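Local coordinates for protein putative ribose operon repressor (Burkholderia thailandensis, PDB 3EGC) that probably acts as a LacI-family transcriptional repressor that binds DNA at regulatory sites, perhaps those of a ribose operon, at residues R186-T192 and D215-F221; R127-G133 and E161-A165; V41-N45 and F60-V65. All blocks are in the same frame, centred on the assembly; numbering follows the deposited sequence.

Interaction 1 (R186-T192 and D215-F221); sequences RPTALLT and DVEIVSF
Strands 189-192 and 217-221 run parallel, their axes 4.7 Å apart at closest approach and 18° from exact alignment, with A189, L190, L191 and T192 level with E217, I218, V219 and S220. Five backbone hydrogen bonds alternate in direction along the pair, from E217 N to T188 O (2.7 Å), through L190 N to E217 O, V219 N to L190 O and T192 N to V219 O, ending with F221 N to T192 O (3.2 Å). On the face of L190 and T192, L190 CD2 reaches V216 CG1 at 3.8 Å, just before the second strand, and the T192 methyl and OG1 lie beside I218 CG2. On the other face L191, with CG anti to its backbone N (chi1 172°), swings CD1 across to V219 CG2 (3.7 Å) and toward the edge of the F221 ring.

Before the strands begin, R186 reaches over. NH1 bonds P187 O in the guanidinium plane at 2.8 Å and makes a weak, bent bond to D215 O (2.9 Å, 129° at the hydrogen), while V216 CG2 covers one guanidinium face. The D215 carboxylate pairs with R211.

The two strands are the parallel neighbours of a right-handed beta-alpha-beta crossover through helix 195-208. T198 of that helix bonds T192 OG1 and S220 OG, so the hydroxyls at the C-terminal strand ends have a polar partner within a largely apolar, buried interface.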
# COMPACT_ATOMS: atom_id res chain seq x y z
N ARG A 186 14.33 24.24 19.03
CA ARG A 186 13.70 23.10 18.37
C ARG A 186 13.30 22.00 19.35
O ARG A 186 13.95 21.81 20.38
CB ARG A 186 14.59 22.51 17.26
CG ARG A 186 15.80 21.76 17.74
CD ARG A 186 16.18 20.63 16.76
NE ARG A 186 17.39 19.92 17.17
CZ ARG A 186 17.43 18.94 18.05
NH1 ARG A 186 16.33 18.52 18.64
NH2 ARG A 186 18.58 18.37 18.35
N PRO A 187 12.21 21.28 19.01
CA PRO A 187 11.73 20.12 19.78
C PRO A 187 12.74 18.97 19.75
O PRO A 187 13.61 18.92 18.87
CB PRO A 187 10.41 19.70 19.09
CG PRO A 187 10.20 20.62 17.91
CD PRO A 187 11.36 21.60 17.84
N THR A 188 12.62 18.08 20.74
CA THR A 188 13.43 16.87 20.82
C THR A 188 12.55 15.71 20.39
O THR A 188 13.02 14.60 20.21
CB THR A 188 13.95 16.64 22.28
OG1 THR A 188 12.88 16.81 23.20
CG2 THR A 188 15.04 17.69 22.65
N ALA A 189 11.27 15.96 20.28
CA ALA A 189 10.34 14.95 19.81
C ALA A 189 9.23 15.57 18.94
O ALA A 189 8.93 16.77 19.02
CB ALA A 189 9.77 14.21 20.97
N LEU A 190 8.66 14.73 18.08
CA LEU A 190 7.63 15.13 17.16
C LEU A 190 6.54 14.08 17.22
O LEU A 190 6.84 12.86 17.32
CB LEU A 190 8.20 15.18 15.73
CG LEU A 190 8.69 16.49 15.05
CD1 LEU A 190 8.73 17.76 15.99
CD2 LEU A 190 9.96 16.29 14.21
N LEU A 191 5.28 14.53 17.17
CA LEU A 191 4.21 13.69 16.75
C LEU A 191 4.09 13.87 15.22
O LEU A 191 4.02 15.03 14.74
CB LEU A 191 2.91 14.12 17.40
CG LEU A 191 1.58 13.49 16.98
CD1 LEU A 191 1.46 11.96 17.25
CD2 LEU A 191 0.34 14.24 17.55
N THR A 192 4.02 12.77 14.48
CA THR A 192 3.70 12.86 13.07
C THR A 192 2.35 12.22 12.79
O THR A 192 2.07 11.13 13.30
CB THR A 192 4.77 12.19 12.20
OG1 THR A 192 5.03 10.88 12.72
CG2 THR A 192 6.13 13.03 12.23
N ASP A 215 18.89 12.98 18.78
CA ASP A 215 18.48 14.37 18.45
C ASP A 215 16.97 14.62 18.43
O ASP A 215 16.52 15.62 18.98
CB ASP A 215 19.08 14.79 17.10
CG ASP A 215 20.61 14.86 17.12
OD1 ASP A 215 21.20 15.21 18.17
OD2 ASP A 215 21.24 14.57 16.10
N VAL A 216 16.20 13.73 17.82
CA VAL A 216 14.72 13.87 17.74
C VAL A 216 14.06 12.52 17.79
O VAL A 216 14.39 11.65 17.00
CB VAL A 216 14.33 14.56 16.39
CG1 VAL A 216 12.80 14.58 16.10
CG2 VAL A 216 14.98 16.00 16.26
N GLU A 217 13.14 12.32 18.73
CA GLU A 217 12.28 11.13 18.71
C GLU A 217 10.96 11.41 17.98
O GLU A 217 10.61 12.58 17.73
CB GLU A 217 12.09 10.52 20.11
CG GLU A 217 13.34 9.71 20.58
CD GLU A 217 13.26 9.18 22.02
OE1 GLU A 217 12.23 9.32 22.71
OE2 GLU A 217 14.24 8.57 22.47
N ILE A 218 10.27 10.34 17.59
CA ILE A 218 9.08 10.41 16.77
C ILE A 218 8.04 9.38 17.16
O ILE A 218 8.34 8.19 17.27
CB ILE A 218 9.41 10.18 15.25
CG1 ILE A 218 10.38 11.26 14.74
CG2 ILE A 218 8.10 10.12 14.42
CD1 ILE A 218 10.83 11.05 13.23
N VAL A 219 6.80 9.84 17.37
CA VAL A 219 5.69 8.88 17.42
C VAL A 219 4.81 9.20 16.22
O VAL A 219 4.70 10.36 15.85
CB VAL A 219 4.90 8.94 18.76
CG1 VAL A 219 5.78 8.51 19.88
CG2 VAL A 219 4.34 10.45 19.05
N SER A 220 4.21 8.18 15.63
CA SER A 220 3.52 8.30 14.38
C SER A 220 2.17 7.57 14.45
O SER A 220 2.03 6.62 15.22
CB SER A 220 4.37 7.68 13.27
OG SER A 220 3.75 7.81 12.00
N PHE A 221 1.20 8.02 13.64
CA PHE A 221 0.05 7.18 13.29
C PHE A 221 0.41 6.19 12.16
O PHE A 221 1.31 6.44 11.37
CB PHE A 221 -1.17 7.99 12.83
CG PHE A 221 -1.99 8.58 13.97
CD1 PHE A 221 -3.31 8.21 14.12
CD2 PHE A 221 -1.47 9.56 14.82
CE1 PHE A 221 -4.10 8.75 15.11
CE2 PHE A 221 -2.24 10.12 15.83
CZ PHE A 221 -3.56 9.73 15.99

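Interaction 2 (R127-G133 and E161-A165); sequences RIGAIVG and EWIAA
The indole of W162 lies against the backbone and the first side-chain carbons of R127, and this overlap dominates the side-chain contact. R127 CA sits over one face of the six-membered ring, 4.2 Å from its centroid and 27° off the normal, which meets the geometry of a CH-pi contact. R127 CG comes to 3.7 Å from W162 CZ2, so the aliphatic base of the arginine, and not its charge, does the touching. The guanidinium is turned 53° from the ring plane, and the chain bends at chi3 to carry it off, where NH2 bonds R186 O. W162 has CG beside its own backbone N (chi1 -68°), which sends the indole back alongside strand 128-131 toward R127; CE3 lies 3.4 Å from I128 O, and NE1 is held by D185 O.

Beyond the indole the two chains run very nearly parallel. A130 N bonds W162 O, A164 N bonds A130 O, and V132 N bonds A164 O at 2.8 Å, a ladder that pairs A130 with I163 and I131 with A164. The side chains along it are small or meet lightly: I131 CD1 touches A164 CB at 4.0 Å on one face, where V180 of helix 174-181 covers both, while I163 turns to the other face and packs on L144 and F147 of helix 138-153. V132 CG2 lies beside A165 CB.

Strand 163-164 is the outermost strand of the sheet within this chain, closing the beta-alpha-beta unit through helix 138-153. Three backbone bonds fix its register, while the tryptophan supplies the broad apolar overlap at its start and, through NE1, ties it to the loop carrying D185.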
# COMPACT_ATOMS: atom_id res chain seq x y z
N ARG A 127 10.21 19.71 24.99
CA ARG A 127 10.11 20.44 23.72
C ARG A 127 9.52 19.48 22.69
O ARG A 127 10.24 18.76 22.00
CB ARG A 127 11.48 20.93 23.28
CG ARG A 127 11.98 22.19 24.09
CD ARG A 127 13.38 22.63 23.61
NE ARG A 127 14.46 21.87 24.29
CZ ARG A 127 15.62 21.54 23.73
NH1 ARG A 127 16.53 20.84 24.43
NH2 ARG A 127 15.87 21.89 22.47
N ILE A 128 8.19 19.47 22.60
CA ILE A 128 7.56 18.53 21.72
C ILE A 128 6.76 19.22 20.61
O ILE A 128 5.96 20.09 20.89
CB ILE A 128 6.66 17.55 22.51
CG1 ILE A 128 7.52 16.80 23.53
CG2 ILE A 128 5.98 16.59 21.55
CD1 ILE A 128 6.72 15.87 24.41
N GLY A 129 6.97 18.80 19.37
CA GLY A 129 6.25 19.37 18.27
C GLY A 129 5.35 18.36 17.53
O GLY A 129 5.33 17.17 17.84
N ALA A 130 4.65 18.85 16.54
CA ALA A 130 3.74 18.05 15.77
C ALA A 130 3.79 18.46 14.28
O ALA A 130 3.70 19.61 13.96
CB ALA A 130 2.29 18.21 16.33
N ILE A 131 3.96 17.50 13.40
CA ILE A 131 3.88 17.73 11.97
C ILE A 131 2.65 16.96 11.52
O ILE A 131 2.58 15.74 11.66
CB ILE A 131 5.11 17.19 11.21
CG1 ILE A 131 6.40 17.46 11.99
CG2 ILE A 131 5.13 17.72 9.78
CD1 ILE A 131 6.76 18.92 12.03
N VAL A 132 1.66 17.70 11.04
CA VAL A 132 0.46 17.13 10.52
C VAL A 132 0.35 17.42 9.04
O VAL A 132 1.15 18.17 8.47
CB VAL A 132 -0.78 17.65 11.25
CG1 VAL A 132 -0.72 17.32 12.75
CG2 VAL A 132 -0.93 19.13 11.03
N GLY A 133 -0.65 16.80 8.42
CA GLY A 133 -0.91 16.98 7.00
C GLY A 133 -1.70 18.24 6.78
O GLY A 133 -1.77 19.08 7.65
N GLU A 161 5.52 27.67 16.70
CA GLU A 161 6.57 27.36 15.73
C GLU A 161 7.05 25.87 15.80
O GLU A 161 7.91 25.42 15.00
CB GLU A 161 7.74 28.32 15.88
CG GLU A 161 8.40 28.32 17.26
CD GLU A 161 7.86 29.40 18.20
OE1 GLU A 161 8.66 29.79 19.07
OE2 GLU A 161 6.69 29.82 18.08
N TRP A 162 6.50 25.11 16.75
CA TRP A 162 6.75 23.68 16.87
C TRP A 162 5.72 22.88 16.01
O TRP A 162 5.85 21.66 15.82
CB TRP A 162 6.69 23.23 18.34
CG TRP A 162 7.80 23.75 19.22
CD1 TRP A 162 8.97 24.34 18.81
CD2 TRP A 162 7.86 23.69 20.67
NE1 TRP A 162 9.73 24.67 19.91
CE2 TRP A 162 9.07 24.28 21.06
CE3 TRP A 162 7.00 23.19 21.66
CZ2 TRP A 162 9.47 24.38 22.40
CZ3 TRP A 162 7.36 23.30 22.99
CH2 TRP A 162 8.58 23.90 23.36
N ILE A 163 4.69 23.59 15.53
CA ILE A 163 3.60 23.00 14.74
C ILE A 163 3.80 23.24 13.23
O ILE A 163 4.11 24.34 12.80
CB ILE A 163 2.23 23.57 15.13
CG1 ILE A 163 2.06 23.65 16.67
CG2 ILE A 163 1.08 22.75 14.49
CD1 ILE A 163 1.60 22.42 17.30
N ALA A 164 3.61 22.21 12.43
CA ALA A 164 3.66 22.41 10.97
C ALA A 164 2.57 21.56 10.32
O ALA A 164 2.28 20.46 10.79
CB ALA A 164 5.00 22.07 10.39
N ALA A 165 1.97 22.12 9.27
CA ALA A 165 0.82 21.49 8.60
C ALA A 165 1.17 21.27 7.17
O ALA A 165 1.80 22.15 6.60
CB ALA A 165 -0.39 22.36 8.67

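Interaction 3 (V41-N45 and F60-V65); sequences VLLAN and FFERRV
L42 lays its CB over one face of the F60 ring, 4.2 Å from the centroid and 26° off the normal, a CH-pi contact between strand 40-45 and the last turn of helix 50-62. The far end of the ring is wedged against the strand itself: CZ lies 3.6 Å from A44 CB and 3.7 Å from L43 C, the latter at the ring edge and near its plane, while CE2 approaches L42 O. F60 therefore spans the interval from L42 to A44, two residues whose side chains leave the same side of the strand, and L43 between them turns the other way.

With L42 CG beside the backbone N (chi1 -87°) and the chain then extended (chi2 -179°), CD1 is carried to V65 CG1 at 3.8 Å and to R63 CD at 3.9 Å, crossing the arginine at about a right angle. Only the methylene part of R63 takes part here; its guanidinium goes to the second subunit, where NH2 bonds the carbonyl of S8.

The helix ends in a way consistent with the placing of R63 and V65. R64 has positive phi, and V65 N to F60 O with R64 N to F61 O (2.7 Å) complete a Schellman motif. R64 NH1 adds a second bond to F61 O, from the opposite face of that carbonyl's plane, and its guanidinium lies against one face of the F61 ring, CZ offset toward the rim.

Strand 40-45, leading into helix 50-62 as a beta-alpha unit at the sheet edge, gives V41 and L43 backbone bonds to the second subunit, whose L42 meets L42 here. The contact between these two segments rests on apolar and CH-pi packing, while the R63 guanidinium serves the dimer interface.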
# COMPACT_ATOMS: atom_id res chain seq x y z
N VAL A 41 -17.78 -4.42 -6.10
CA VAL A 41 -17.17 -3.14 -5.85
C VAL A 41 -16.50 -2.47 -7.02
O VAL A 41 -15.47 -2.95 -7.53
CB VAL A 41 -16.14 -3.23 -4.70
CG1 VAL A 41 -15.51 -1.81 -4.43
CG2 VAL A 41 -16.85 -3.82 -3.41
N LEU A 42 -17.06 -1.35 -7.43
CA LEU A 42 -16.45 -0.55 -8.48
C LEU A 42 -15.43 0.42 -7.82
O LEU A 42 -15.72 1.06 -6.78
CB LEU A 42 -17.53 0.27 -9.19
CG LEU A 42 -18.36 -0.22 -10.37
CD1 LEU A 42 -19.38 0.94 -10.87
CD2 LEU A 42 -17.49 -0.81 -11.48
N LEU A 43 -14.26 0.54 -8.41
CA LEU A 43 -13.21 1.32 -7.75
C LEU A 43 -12.87 2.58 -8.51
O LEU A 43 -12.76 2.56 -9.71
CB LEU A 43 -11.97 0.49 -7.52
CG LEU A 43 -10.70 1.22 -7.12
CD1 LEU A 43 -10.77 1.66 -5.63
CD2 LEU A 43 -9.43 0.29 -7.39
N ALA A 44 -12.77 3.69 -7.79
CA ALA A 44 -12.21 4.87 -8.37
C ALA A 44 -11.12 5.42 -7.45
O ALA A 44 -11.20 5.33 -6.19
CB ALA A 44 -13.25 5.87 -8.66
N ASN A 45 -10.09 5.93 -8.08
CA ASN A 45 -8.97 6.55 -7.34
C ASN A 45 -8.84 7.98 -7.76
O ASN A 45 -8.67 8.21 -8.91
CB ASN A 45 -7.64 5.81 -7.61
CG ASN A 45 -6.46 6.46 -6.87
OD1 ASN A 45 -6.54 6.76 -5.68
ND2 ASN A 45 -5.38 6.67 -7.57
N PHE A 60 -20.44 6.95 -11.00
CA PHE A 60 -20.96 5.83 -10.23
C PHE A 60 -22.51 5.90 -10.04
O PHE A 60 -23.29 4.89 -10.09
CB PHE A 60 -20.17 5.71 -8.85
CG PHE A 60 -18.75 5.10 -8.99
CD1 PHE A 60 -18.29 4.62 -10.23
CD2 PHE A 60 -17.93 4.98 -7.92
CE1 PHE A 60 -17.04 4.06 -10.37
CE2 PHE A 60 -16.65 4.37 -8.02
CZ PHE A 60 -16.21 3.93 -9.25
N PHE A 61 -22.96 7.11 -9.81
CA PHE A 61 -24.40 7.31 -9.76
C PHE A 61 -25.13 6.96 -11.07
O PHE A 61 -26.14 6.21 -11.06
CB PHE A 61 -24.72 8.71 -9.31
CG PHE A 61 -26.17 8.92 -9.08
CD1 PHE A 61 -26.82 8.20 -8.08
CD2 PHE A 61 -26.90 9.82 -9.89
CE1 PHE A 61 -28.17 8.36 -7.86
CE2 PHE A 61 -28.27 9.99 -9.67
CZ PHE A 61 -28.91 9.25 -8.65
N GLU A 62 -24.64 7.43 -12.21
CA GLU A 62 -25.30 7.09 -13.45
C GLU A 62 -25.28 5.58 -13.72
O GLU A 62 -26.21 5.04 -14.30
CB GLU A 62 -24.74 7.87 -14.65
CG GLU A 62 -23.30 8.16 -14.61
CD GLU A 62 -22.57 7.62 -15.84
OE1 GLU A 62 -22.52 8.33 -16.89
OE2 GLU A 62 -22.02 6.49 -15.74
N ARG A 63 -24.24 4.89 -13.27
CA ARG A 63 -24.22 3.44 -13.38
C ARG A 63 -25.18 2.78 -12.39
O ARG A 63 -25.32 1.58 -12.36
CB ARG A 63 -22.78 2.90 -13.15
CG ARG A 63 -21.82 3.24 -14.31
CD ARG A 63 -20.64 2.31 -14.25
NE ARG A 63 -19.98 2.21 -15.54
CZ ARG A 63 -20.35 1.37 -16.50
NH1 ARG A 63 -21.38 0.56 -16.28
NH2 ARG A 63 -19.69 1.34 -17.65
N ARG A 64 -25.85 3.60 -11.60
CA ARG A 64 -26.72 3.14 -10.53
C ARG A 64 -26.12 2.08 -9.61
O ARG A 64 -26.65 0.97 -9.50
CB ARG A 64 -28.11 2.70 -11.06
CG ARG A 64 -28.99 3.87 -11.66
CD ARG A 64 -29.15 5.00 -10.66
NE ARG A 64 -30.03 6.06 -11.13
CZ ARG A 64 -29.69 6.96 -12.05
NH1 ARG A 64 -28.49 6.90 -12.60
NH2 ARG A 64 -30.54 7.90 -12.44
N VAL A 65 -25.03 2.44 -8.97
CA VAL A 65 -24.56 1.69 -7.81
C VAL A 65 -25.57 1.89 -6.68
O VAL A 65 -26.27 2.91 -6.63
CB VAL A 65 -23.17 2.18 -7.34
CG1 VAL A 65 -22.11 1.91 -8.39
CG2 VAL A 65 -23.25 3.65 -6.97

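Interactions 1 and 2 form one continuous piece of parallel sheet: their centres are about 9 Å apart, and strands 189-192 and 128-131 are neighbours, joined by L191 N to G129 O (2.7 Å) and T188 N to R127 O (2.8 Å), both probable hydrogen bonds. P187 also packs against R127 and G129 at this seam. Interaction 3 lies on the opposite side of the chain's centre, about 40 Å from interaction 1 and about 38 Å from interaction 2 between centres, with nearest atoms about 19 and 17 Å away. This separation is consistent with the two-lobed periplasmic-binding-protein fold of LacI-family regulators, interaction 3 lying at the dimer interface.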